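Local structure of glycosyl transferase (Staphylococcus aureus, 5U02) at residues R36-S41 and P83-A88; I132-P137 and V219-E224; T142-D147 and L256-T261; K172-S175 and H180-Y183. The protein belongs to the glycosyl transferases, and the chain modelled here joins a helical linker domain to two beta-rich C-terminal domains of the E-set clan. All blocks are in the same frame, centred on the assembly; numbering follows the deposited sequence.

Contact 1: R36-S41 and P83-A88; sequences RHFSFS and PLLHYA
F38 and L85 make the closest approach between segments 36-41 and 83-88, on helices 23-40 and 82-89. The outer rim of the F38 ring does the touching. Its CE1 lies 3.9 Å from CD2 of L85, and CZ is just as near to the same methyl. The methyl meets the ring obliquely. A second, longer contact runs from F38 CE2 to the CB of L84, at 4.4 Å. The ring tip therefore bridges two successive residues of the other helix.

The backbones stay well apart, with F38 CA and L84 CA 9.6 Å from each other. The F38 side chain spans most of that gap. Its CG sits anti to the carbonyl carbon (chi1 -84°), and the CB bond already aims at helix 82-89. L85 starts out pointing past the contact, and its CD2 branch brings it back to the ring.

Further out, I66 of helix 56-68 packs on both F38 and L85. Y96 of helix 93-105 packs on both F38 and L84. Helices 23-40, 56-68, 82-89 and 93-105 thus meet around F38. No hydrogen bond crosses between the segments. The contact is apolar and buried, so its contribution rests on dispersion and the exclusion of water.

Contact 2: I132-P137 and V219-E224; sequences IDIAKP and VQIGTE
I134 and I221 meet tip to tip, and the contact between the two segments is apolar throughout. CD1 of I134 lies 3.8 Å from CD1 of I221. The CG2 branch of I134 also reaches that methyl, at 4.0 Å. The I221 methyl is thus touched by both branches of I134. In both isoleucines CG1 sits anti to the carbonyl carbon, and CD1 continues the extended chain (chi2 -162° in I134, 170° in I221).

The second apolar pair is looser. P137 CG and V219 CG2 are 4.2 Å apart, and the two side chains slide past each other in opposite directions. F160 lies beside this pair and also touches I134.

Hydrogen bonds do not link the segments directly. I221 and E224 exchange two backbone bonds, I221 N to E224 O at 3.0 Å and E224 N to I221 O at 3.1 Å. These close the turn between strands 212-221 and 224-229, with G222 at positive phi. K136 NZ bonds to E227 O, and Q220 NE2 bonds to G165 O of the second subunit.

A loop joining strand 129-132 of the three-stranded sheet to strand 138-146 of the large sheet packs here on the end of a beta hairpin.

Contact 3: T142-D147 and L256-T261; sequences TAFKFD and LTPYFT
P258 packs against both F144 and F146, meeting the edge of one ring and the face of the other. Its CB touches the end of the F144 ring, 4.0 Å from both CE1 and CZ. CG, at the tip of the pyrrolidine, meets both phenylalanines. It lies 3.8 Å from F144 CE1, at the edge of that ring and near its plane. It also sits over one face of F146, 4.0 Å from the ring centroid and 16° off the normal. This is a CH-pi contact, displaced from the ring centre toward the rim. CD returns toward the backbone and touches F146 CZ at 3.7 Å.

The two rings are brought to the proline by different torsions. F144 holds CG anti to the backbone N. F146 places CG between the backbone N and the carbonyl carbon (chi1 74°).

The strands run nearly antiparallel, at 157°, with 10.1 Å between their axes. They face each other through side chains and share no hydrogen bond. I151 of strand 150-159 packs on both rings, and Y237 lies on P258. The F146 backbone N is bonded to Y239 OH.

The C-H groups of a proline ring are slightly polarised. The placing of CG over the F146 face therefore probably adds a weak electrostatic term to a contact held mainly by dispersion.

Contact 4: K172-S175 and H180-Y183; sequences KLHS and HTMY
K172 and Y183 pair in an antiparallel beta hairpin made by strands 168-175 and 181-190. The backbone bonds come first. L173 and M182 form a hydrogen-bonded pair, with L173 N to M182 O at 2.7 Å and M182 N to L173 O at 2.8 Å. The S175 N to H180 O hydrogen bond is nearly straight, with an N-H...O angle of 178°. K172-Y183 and H174-T181 are the non-hydrogen-bonded pairs.

On one face L173 and M182 pack together. Their CB atoms are 3.8 Å apart. M182 bends at chi3, and its CE reaches L173 CD1 at 4.0 Å.

On the other face K172 lies alongside Y183, pointing the same way. Its methylene chain is fully extended, and CG packs obliquely against the ring, 3.6 Å from CE1. The ammonium forms a salt bridge with E227, and Y183 has a cation-pi contact with R170. The H174 ring carries K172 CE over one face and has the H180 carbonyl oxygen at its edge. The Y183 backbone bonds to the second subunit, so this hairpin also serves the subunit interface.

The last bond involves a side chain. S175 OG, which also bonds N177, accepts a hydrogen bond from H180 N, 2.9 Å away, with an N-H...O angle of 170°.

All touching residues are buried in contacts 1 and 3. Contacts 2 and 4 lie nearer the surface, with partly exposed I134 in one and K172, H174 and H180 in the other. Contact 1 is helix packing in the linker domain, while contacts 2, 3 and 4 reach one branched antiparallel sheet. Contacts 1 and 2 touch through P83 and I132. Contacts 1, 2 and 3 rest on apolar side-chain packing, with no hydrogen bond across their segments. Contact 4 is the one joined by backbone hydrogen bonds. Strands 168-175 and 212-221, used by contacts 4 and 2, are neighbours in the sheet. Both these contacts also reach the second subunit, whereas contacts 1 and 3 touch no other chain of the assembly.

Contact 1: R36-S41 and P83-A88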
loop_
_atom_site.group_PDB
_atom_site.type_symbol
_atom_site.label_atom_id
_atom_site.label_comp_id
_atom_site.label_asym_id
_atom_site.label_seq_id
_atom_site.Cartn_x
_atom_site.Cartn_y
_atom_site.Cartn_z
ATOM N N ARG A 36 38.821 -6.676 -5.022
ATOM C CA ARG A 36 39.113 -6.597 -3.598
ATOM C C ARG A 36 39.692 -5.244 -3.215
ATOM O O ARG A 36 39.272 -4.646 -2.216
ATOM C CB ARG A 36 40.084 -7.705 -3.198
ATOM C CG ARG A 36 39.480 -8.966 -2.575
ATOM C CD ARG A 36 40.475 -9.465 -1.550
ATOM N NE ARG A 36 41.746 -9.820 -2.143
ATOM C CZ ARG A 36 42.895 -9.246 -1.823
ATOM N NH1 ARG A 36 42.896 -8.253 -0.945
ATOM N NH2 ARG A 36 44.030 -9.659 -2.405
ATOM N N HIS A 37 40.684 -4.777 -3.980
ATOM C CA HIS A 37 41.385 -3.534 -3.672
ATOM C C HIS A 37 40.432 -2.337 -3.652
ATOM O O HIS A 37 40.528 -1.472 -2.776
ATOM C CB HIS A 37 42.516 -3.348 -4.689
ATOM C CG HIS A 37 43.025 -1.943 -4.802
ATOM N ND1 HIS A 37 44.010 -1.423 -3.989
ATOM C CD2 HIS A 37 42.690 -0.954 -5.660
ATOM C CE1 HIS A 37 44.259 -0.172 -4.343
ATOM N NE2 HIS A 37 43.467 0.137 -5.352
ATOM N N PHE A 38 39.518 -2.254 -4.630
ATOM C CA PHE A 38 38.504 -1.201 -4.618
ATOM C C PHE A 38 37.476 -1.421 -3.513
ATOM O O PHE A 38 36.807 -0.466 -3.107
ATOM C CB PHE A 38 37.777 -1.085 -5.984
ATOM C CG PHE A 38 38.502 -0.225 -7.044
ATOM C CD1 PHE A 38 39.454 -0.772 -7.889
ATOM C CD2 PHE A 38 38.182 1.111 -7.228
ATOM C CE1 PHE A 38 40.108 -0.018 -8.842
ATOM C CE2 PHE A 38 38.835 1.873 -8.188
ATOM C CZ PHE A 38 39.798 1.301 -8.995
ATOM N N SER A 39 37.329 -2.647 -3.019
ATOM C CA SER A 39 36.359 -2.911 -1.966
ATOM C C SER A 39 36.946 -2.760 -0.570
ATOM O O SER A 39 36.201 -2.478 0.375
ATOM C CB SER A 39 35.775 -4.320 -2.122
ATOM O OG SER A 39 34.972 -4.419 -3.284
ATOM N N PHE A 40 38.261 -2.924 -0.411
ATOM C CA PHE A 40 38.840 -3.031 0.922
ATOM C C PHE A 40 40.126 -2.232 1.113
ATOM O O PHE A 40 40.860 -2.496 2.072
ATOM C CB PHE A 40 39.091 -4.508 1.260
ATOM C CG PHE A 40 37.931 -5.402 0.925
ATOM C CD1 PHE A 40 36.745 -5.304 1.630
ATOM C CD2 PHE A 40 38.016 -6.318 -0.113
ATOM C CE1 PHE A 40 35.667 -6.110 1.317
ATOM C CE2 PHE A 40 36.942 -7.128 -0.433
ATOM C CZ PHE A 40 35.763 -7.018 0.281
ATOM N N SER A 41 40.417 -1.263 0.254
ATOM C CA SER A 41 41.629 -0.465 0.395
ATOM C C SER A 41 41.277 1.011 0.534
ATOM O O SER A 41 40.105 1.394 0.620
ATOM C CB SER A 41 42.567 -0.671 -0.795
ATOM O OG SER A 41 42.082 0.035 -1.926
ATOM N N PRO A 83 32.711 2.398 -14.355
ATOM C CA PRO A 83 32.868 3.858 -14.458
ATOM C C PRO A 83 34.107 4.389 -13.752
ATOM O O PRO A 83 34.746 5.314 -14.269
ATOM C CB PRO A 83 31.575 4.398 -13.830
ATOM C CG PRO A 83 30.594 3.278 -13.964
ATOM C CD PRO A 83 31.399 2.032 -13.789
ATOM N N LEU A 84 34.479 3.823 -12.602
ATOM C CA LEU A 84 35.622 4.351 -11.865
ATOM C C LEU A 84 36.941 3.972 -12.527
ATOM O O LEU A 84 37.904 4.743 -12.485
ATOM C CB LEU A 84 35.578 3.866 -10.419
ATOM C CG LEU A 84 34.308 4.263 -9.675
ATOM C CD1 LEU A 84 33.899 3.228 -8.632
ATOM C CD2 LEU A 84 34.488 5.630 -9.052
ATOM N N LEU A 85 37.012 2.788 -13.135
ATOM C CA LEU A 85 38.186 2.445 -13.932
ATOM C C LEU A 85 38.325 3.378 -15.126
ATOM O O LEU A 85 39.438 3.778 -15.485
ATOM C CB LEU A 85 38.112 0.991 -14.413
ATOM C CG LEU A 85 38.121 -0.135 -13.381
ATOM C CD1 LEU A 85 37.872 -1.484 -14.053
ATOM C CD2 LEU A 85 39.444 -0.137 -12.642
ATOM N N HIS A 86 37.202 3.745 -15.745
ATOM C CA HIS A 86 37.242 4.597 -16.929
ATOM C C HIS A 86 37.701 6.009 -16.579
ATOM O O HIS A 86 38.625 6.543 -17.203
ATOM C CB HIS A 86 35.863 4.599 -17.596
ATOM C CG HIS A 86 35.600 5.787 -18.467
ATOM N ND1 HIS A 86 35.145 6.989 -17.970
ATOM C CD2 HIS A 86 35.716 5.954 -19.805
ATOM C CE1 HIS A 86 34.998 7.847 -18.964
ATOM N NE2 HIS A 86 35.338 7.244 -20.088
ATOM N N TYR A 87 37.079 6.626 -15.571
ATOM C CA TYR A 87 37.508 7.954 -15.146
ATOM C C TYR A 87 38.860 7.939 -14.445
ATOM O O TYR A 87 39.460 9.007 -14.276
ATOM C CB TYR A 87 36.461 8.592 -14.232
ATOM C CG TYR A 87 35.126 8.816 -14.903
ATOM C CD1 TYR A 87 35.011 9.643 -16.012
ATOM C CD2 TYR A 87 33.977 8.210 -14.417
ATOM C CE1 TYR A 87 33.789 9.847 -16.625
ATOM C CE2 TYR A 87 32.757 8.407 -15.021
ATOM C CZ TYR A 87 32.668 9.226 -16.122
ATOM O OH TYR A 87 31.446 9.415 -16.713
ATOM N N ALA A 88 39.351 6.769 -14.028
ATOM C CA ALA A 88 40.708 6.689 -13.497
ATOM C C ALA A 88 41.734 6.902 -14.602
ATOM O O ALA A 88 42.592 7.786 -14.500
ATOM C CB ALA A 88 40.933 5.343 -12.809
#

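Contact 2: I132-P137 and V219-E224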
loop_
_atom_site.group_PDB
_atom_site.type_symbol
_atom_site.label_atom_id
_atom_site.label_comp_id
_atom_site.label_asym_id
_atom_site.label_seq_id
_atom_site.Cartn_x
_atom_site.Cartn_y
_atom_site.Cartn_z
ATOM N N ILE A 132 24.792 -2.211 -14.610
ATOM C CA ILE A 132 25.403 -2.070 -13.293
ATOM C C ILE A 132 24.515 -2.752 -12.258
ATOM O O ILE A 132 23.351 -2.377 -12.086
ATOM C CB ILE A 132 25.622 -0.590 -12.944
ATOM C CG1 ILE A 132 26.348 0.116 -14.093
ATOM C CG2 ILE A 132 26.393 -0.454 -11.642
ATOM C CD1 ILE A 132 26.670 1.570 -13.824
ATOM N N ASP A 133 25.067 -3.750 -11.567
ATOM C CA ASP A 133 24.320 -4.491 -10.557
ATOM C C ASP A 133 23.882 -3.567 -9.419
ATOM O O ASP A 133 24.471 -2.511 -9.176
ATOM C CB ASP A 133 25.167 -5.638 -9.997
ATOM C CG ASP A 133 25.130 -6.881 -10.873
ATOM O OD1 ASP A 133 24.360 -6.903 -11.853
ATOM O OD2 ASP A 133 25.873 -7.841 -10.576
ATOM N N ILE A 134 22.831 -3.981 -8.714
ATOM C CA ILE A 134 22.301 -3.233 -7.580
ATOM C C ILE A 134 22.652 -3.997 -6.309
ATOM O O ILE A 134 22.155 -5.107 -6.079
ATOM C CB ILE A 134 20.789 -3.010 -7.689
ATOM C CG1 ILE A 134 20.434 -2.434 -9.056
ATOM C CG2 ILE A 134 20.318 -2.083 -6.578
ATOM C CD1 ILE A 134 19.057 -1.791 -9.098
ATOM N N ALA A 135 23.505 -3.396 -5.479
ATOM C CA ALA A 135 23.929 -3.991 -4.223
ATOM C C ALA A 135 22.845 -3.831 -3.160
ATOM O O ALA A 135 21.899 -3.056 -3.310
ATOM C CB ALA A 135 25.245 -3.369 -3.756
ATOM N N LYS A 136 22.992 -4.585 -2.076
ATOM C CA LYS A 136 22.012 -4.549 -1.008
ATOM C C LYS A 136 22.045 -3.196 -0.302
ATOM O O LYS A 136 23.123 -2.644 -0.051
ATOM C CB LYS A 136 22.277 -5.672 -0.010
ATOM C CG LYS A 136 21.038 -6.427 0.423
ATOM C CD LYS A 136 21.388 -7.785 0.995
ATOM C CE LYS A 136 21.405 -7.760 2.514
ATOM N NZ LYS A 136 21.465 -9.135 3.084
ATOM N N PRO A 137 20.890 -2.610 0.013
ATOM C CA PRO A 137 20.888 -1.332 0.731
ATOM C C PRO A 137 21.347 -1.498 2.167
ATOM O O PRO A 137 21.099 -2.517 2.810
ATOM C CB PRO A 137 19.420 -0.889 0.688
ATOM C CG PRO A 137 18.657 -2.149 0.493
ATOM C CD PRO A 137 19.526 -3.003 -0.397
ATOM N N VAL A 219 12.983 -5.182 0.179
ATOM C CA VAL A 219 13.106 -4.123 -0.818
ATOM C C VAL A 219 12.995 -4.764 -2.193
ATOM O O VAL A 219 13.857 -5.561 -2.578
ATOM C CB VAL A 219 14.433 -3.358 -0.687
ATOM C CG1 VAL A 219 14.598 -2.388 -1.847
ATOM C CG2 VAL A 219 14.496 -2.629 0.648
ATOM N N GLN A 220 11.948 -4.413 -2.933
ATOM C CA GLN A 220 11.638 -5.051 -4.204
ATOM C C GLN A 220 11.848 -4.070 -5.349
ATOM O O GLN A 220 11.376 -2.928 -5.291
ATOM C CB GLN A 220 10.202 -5.578 -4.211
ATOM C CG GLN A 220 9.755 -6.131 -5.553
ATOM C CD GLN A 220 8.840 -7.333 -5.410
ATOM O OE1 GLN A 220 8.907 -8.278 -6.198
ATOM N NE2 GLN A 220 7.984 -7.304 -4.394
ATOM N N ILE A 221 12.555 -4.520 -6.377
ATOM C CA ILE A 221 12.820 -3.732 -7.579
ATOM C C ILE A 221 12.288 -4.548 -8.751
ATOM O O ILE A 221 12.987 -5.397 -9.313
ATOM C CB ILE A 221 14.306 -3.414 -7.751
ATOM C CG1 ILE A 221 14.847 -2.706 -6.505
ATOM C CG2 ILE A 221 14.542 -2.616 -9.038
ATOM C CD1 ILE A 221 16.354 -2.564 -6.494
ATOM N N GLY A 222 11.042 -4.294 -9.139
ATOM C CA GLY A 222 10.405 -5.129 -10.136
ATOM C C GLY A 222 10.137 -6.515 -9.589
ATOM O O GLY A 222 9.070 -6.766 -9.021
ATOM N N THR A 223 11.101 -7.426 -9.746
ATOM C CA THR A 223 11.001 -8.760 -9.172
ATOM C C THR A 223 12.274 -9.219 -8.470
ATOM O O THR A 223 12.303 -10.344 -7.959
ATOM C CB THR A 223 10.621 -9.791 -10.247
ATOM O OG1 THR A 223 11.537 -9.704 -11.346
ATOM C CG2 THR A 223 9.197 -9.559 -10.745
ATOM N N GLU A 224 13.320 -8.397 -8.436
ATOM C CA GLU A 224 14.526 -8.703 -7.676
ATOM C C GLU A 224 14.320 -8.241 -6.238
ATOM O O GLU A 224 14.070 -7.057 -5.990
ATOM C CB GLU A 224 15.748 -8.027 -8.295
#

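Contact 3: T142-D147 and L256-T261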
loop_
_atom_site.group_PDB
_atom_site.type_symbol
_atom_site.label_atom_id
_atom_site.label_comp_id
_atom_site.label_asym_id
_atom_site.label_seq_id
_atom_site.Cartn_x
_atom_site.Cartn_y
_atom_site.Cartn_z
ATOM N N THR A 142 16.299 3.923 12.774
ATOM C CA THR A 142 16.438 5.244 13.373
ATOM C C THR A 142 15.362 5.566 14.407
ATOM O O THR A 142 15.504 6.560 15.125
ATOM C CB THR A 142 16.449 6.325 12.281
ATOM O OG1 THR A 142 15.512 5.988 11.252
ATOM C CG2 THR A 142 17.841 6.463 11.671
ATOM N N ALA A 143 14.302 4.763 14.508
ATOM C CA ALA A 143 13.342 4.910 15.596
ATOM C C ALA A 143 12.716 3.557 15.899
ATOM O O ALA A 143 12.555 2.719 15.008
ATOM C CB ALA A 143 12.244 5.931 15.267
ATOM N N PHE A 144 12.363 3.354 17.171
ATOM C CA PHE A 144 11.602 2.169 17.567
ATOM C C PHE A 144 10.853 2.481 18.855
ATOM O O PHE A 144 11.466 2.527 19.926
ATOM C CB PHE A 144 12.520 0.964 17.746
ATOM C CG PHE A 144 11.784 -0.328 17.982
ATOM C CD1 PHE A 144 11.341 -0.671 19.249
ATOM C CD2 PHE A 144 11.533 -1.198 16.933
ATOM C CE1 PHE A 144 10.655 -1.860 19.468
ATOM C CE2 PHE A 144 10.846 -2.390 17.142
ATOM C CZ PHE A 144 10.409 -2.724 18.409
ATOM N N LYS A 145 9.535 2.674 18.755
ATOM C CA LYS A 145 8.662 2.869 19.906
ATOM C C LYS A 145 7.539 1.839 19.876
ATOM O O LYS A 145 7.139 1.369 18.806
ATOM C CB LYS A 145 8.049 4.277 19.927
ATOM C CG LYS A 145 9.029 5.409 19.651
ATOM C CD LYS A 145 10.008 5.613 20.796
ATOM C CE LYS A 145 10.695 6.966 20.675
ATOM N NZ LYS A 145 11.804 7.135 21.658
ATOM N N PHE A 146 7.015 1.498 21.052
ATOM C CA PHE A 146 5.936 0.524 21.103
ATOM C C PHE A 146 5.192 0.642 22.423
ATOM O O PHE A 146 5.688 1.219 23.395
ATOM C CB PHE A 146 6.454 -0.907 20.892
ATOM C CG PHE A 146 7.197 -1.481 22.070
ATOM C CD1 PHE A 146 8.421 -0.963 22.463
ATOM C CD2 PHE A 146 6.690 -2.570 22.757
ATOM C CE1 PHE A 146 9.114 -1.507 23.540
ATOM C CE2 PHE A 146 7.377 -3.115 23.832
ATOM C CZ PHE A 146 8.589 -2.579 24.222
ATOM N N ASP A 147 3.973 0.109 22.420
ATOM C CA ASP A 147 3.136 -0.010 23.604
ATOM C C ASP A 147 2.219 -1.210 23.388
ATOM O O ASP A 147 2.422 -1.999 22.462
ATOM C CB ASP A 147 2.378 1.301 23.865
ATOM C CG ASP A 147 1.636 1.808 22.637
ATOM O OD1 ASP A 147 0.961 1.000 21.962
ATOM O OD2 ASP A 147 1.733 3.021 22.342
ATOM N N LEU A 256 4.980 -9.461 24.542
ATOM C CA LEU A 256 5.739 -9.259 23.312
ATOM C C LEU A 256 6.968 -8.453 23.707
ATOM O O LEU A 256 6.844 -7.314 24.174
ATOM C CB LEU A 256 4.908 -8.540 22.251
ATOM C CG LEU A 256 5.514 -8.307 20.867
ATOM C CD1 LEU A 256 5.871 -9.631 20.240
ATOM C CD2 LEU A 256 4.560 -7.536 19.952
ATOM N N THR A 257 8.144 -9.049 23.549
ATOM C CA THR A 257 9.386 -8.479 24.070
ATOM C C THR A 257 10.367 -8.246 22.935
ATOM O O THR A 257 10.911 -9.223 22.383
ATOM C CB THR A 257 10.007 -9.408 25.117
ATOM O OG1 THR A 257 9.054 -9.678 26.154
ATOM C CG2 THR A 257 11.253 -8.777 25.734
ATOM N N PRO A 258 10.617 -7.002 22.531
ATOM C CA PRO A 258 11.729 -6.743 21.613
ATOM C C PRO A 258 13.055 -7.023 22.296
ATOM O O PRO A 258 13.213 -6.819 23.502
ATOM C CB PRO A 258 11.583 -5.253 21.275
ATOM C CG PRO A 258 10.161 -4.914 21.619
ATOM C CD PRO A 258 9.817 -5.793 22.787
ATOM N N TYR A 259 14.014 -7.499 21.509
ATOM C CA TYR A 259 15.354 -7.748 22.023
ATOM C C TYR A 259 16.302 -7.849 20.842
ATOM O O TYR A 259 15.882 -7.880 19.682
ATOM C CB TYR A 259 15.406 -9.019 22.881
ATOM C CG TYR A 259 15.184 -10.276 22.074
ATOM C CD1 TYR A 259 13.913 -10.621 21.635
ATOM C CD2 TYR A 259 16.237 -11.118 21.746
ATOM C CE1 TYR A 259 13.693 -11.769 20.881
ATOM C CE2 TYR A 259 16.027 -12.270 20.996
ATOM C CZ TYR A 259 14.757 -12.593 20.568
ATOM O OH TYR A 259 14.570 -13.743 19.825
ATOM N N PHE A 260 17.592 -7.912 21.157
ATOM C CA PHE A 260 18.654 -7.911 20.166
ATOM C C PHE A 260 19.439 -9.207 20.271
ATOM O O PHE A 260 19.769 -9.651 21.375
ATOM C CB PHE A 260 19.561 -6.694 20.357
ATOM C CG PHE A 260 18.836 -5.387 20.208
ATOM C CD1 PHE A 260 18.609 -4.845 18.953
ATOM C CD2 PHE A 260 18.347 -4.720 21.318
ATOM C CE1 PHE A 260 17.921 -3.650 18.811
ATOM C CE2 PHE A 260 17.668 -3.524 21.183
ATOM C CZ PHE A 260 17.456 -2.985 19.928
ATOM N N THR A 261 19.727 -9.808 19.123
ATOM C CA THR A 261 20.307 -11.138 19.095
ATOM C C THR A 261 21.774 -11.099 19.503
ATOM O O THR A 261 22.464 -10.085 19.377
ATOM C CB THR A 261 20.166 -11.761 17.706
ATOM O OG1 THR A 261 20.794 -10.916 16.731
ATOM C CG2 THR A 261 18.697 -11.944 17.358
#

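Contact 4: K172-S175 and H180-Y183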
loop_
_atom_site.group_PDB
_atom_site.type_symbol
_atom_site.label_atom_id
_atom_site.label_comp_id
_atom_site.label_asym_id
_atom_site.label_seq_id
_atom_site.Cartn_x
_atom_site.Cartn_y
_atom_site.Cartn_z
ATOM N N LYS A 172 9.156 -7.058 7.217
ATOM C CA LYS A 172 8.974 -8.501 7.238
ATOM C C LYS A 172 9.288 -9.048 8.621
ATOM O O LYS A 172 10.370 -8.802 9.161
ATOM C CB LYS A 172 9.861 -9.177 6.193
ATOM C CG LYS A 172 9.717 -10.681 6.131
ATOM C CD LYS A 172 10.630 -11.245 5.058
ATOM C CE LYS A 172 10.518 -12.745 4.951
ATOM N NZ LYS A 172 11.477 -13.243 3.942
ATOM N N LEU A 173 8.336 -9.785 9.184
ATOM C CA LEU A 173 8.568 -10.605 10.364
ATOM C C LEU A 173 8.727 -12.045 9.892
ATOM O O LEU A 173 7.848 -12.574 9.207
ATOM C CB LEU A 173 7.415 -10.484 11.365
ATOM C CG LEU A 173 7.066 -9.076 11.862
ATOM C CD1 LEU A 173 5.968 -9.115 12.923
ATOM C CD2 LEU A 173 8.303 -8.359 12.391
ATOM N N HIS A 174 9.853 -12.662 10.227
ATOM C CA HIS A 174 10.171 -14.013 9.781
ATOM C C HIS A 174 10.442 -14.853 11.018
ATOM O O HIS A 174 11.315 -14.508 11.819
ATOM C CB HIS A 174 11.382 -14.003 8.841
ATOM C CG HIS A 174 11.363 -15.081 7.796
ATOM N ND1 HIS A 174 12.389 -15.247 6.885
ATOM C CD2 HIS A 174 10.451 -16.046 7.518
ATOM C CE1 HIS A 174 12.104 -16.265 6.092
ATOM N NE2 HIS A 174 10.936 -16.768 6.455
ATOM N N SER A 175 9.681 -15.931 11.194
ATOM C CA SER A 175 9.923 -16.804 12.334
ATOM C C SER A 175 11.310 -17.415 12.213
ATOM O O SER A 175 11.842 -17.579 11.112
ATOM C CB SER A 175 8.852 -17.899 12.431
ATOM O OG SER A 175 8.880 -18.783 11.322
ATOM N N HIS A 180 6.979 -19.305 9.173
ATOM C CA HIS A 180 5.883 -18.354 9.123
ATOM C C HIS A 180 6.408 -16.937 8.944
ATOM O O HIS A 180 7.556 -16.620 9.276
ATOM C CB HIS A 180 5.008 -18.457 10.371
ATOM C CG HIS A 180 4.448 -19.828 10.597
ATOM N ND1 HIS A 180 5.062 -20.760 11.408
ATOM C CD2 HIS A 180 3.340 -20.431 10.099
ATOM C CE1 HIS A 180 4.351 -21.874 11.403
ATOM N NE2 HIS A 180 3.303 -21.703 10.617
ATOM N N THR A 181 5.532 -16.084 8.420
ATOM C CA THR A 181 5.949 -14.803 7.883
ATOM C C THR A 181 4.837 -13.788 8.110
ATOM O O THR A 181 3.655 -14.139 8.125
ATOM C CB THR A 181 6.306 -14.973 6.397
ATOM O OG1 THR A 181 7.530 -14.292 6.097
ATOM C CG2 THR A 181 5.188 -14.482 5.493
ATOM N N MET A 182 5.225 -12.538 8.336
ATOM C CA MET A 182 4.282 -11.431 8.398
ATOM C C MET A 182 4.872 -10.266 7.626
ATOM O O MET A 182 6.070 -9.996 7.730
ATOM C CB MET A 182 3.973 -10.996 9.841
ATOM C CG MET A 182 3.158 -11.997 10.656
ATOM S SD MET A 182 2.576 -11.289 12.217
ATOM C CE MET A 182 3.497 -12.263 13.402
ATOM N N TYR A 183 4.034 -9.592 6.842
ATOM C CA TYR A 183 4.443 -8.429 6.065
ATOM C C TYR A 183 3.569 -7.246 6.446
ATOM O O TYR A 183 2.338 -7.346 6.412
ATOM C CB TYR A 183 4.346 -8.700 4.562
ATOM C CG TYR A 183 5.344 -9.718 4.060
ATOM C CD1 TYR A 183 6.657 -9.354 3.770
ATOM C CD2 TYR A 183 4.978 -11.044 3.876
ATOM C CE1 TYR A 183 7.573 -10.284 3.310
ATOM C CE2 TYR A 183 5.883 -11.979 3.413
ATOM C CZ TYR A 183 7.179 -11.598 3.136
ATOM O OH TYR A 183 8.076 -12.538 2.680
#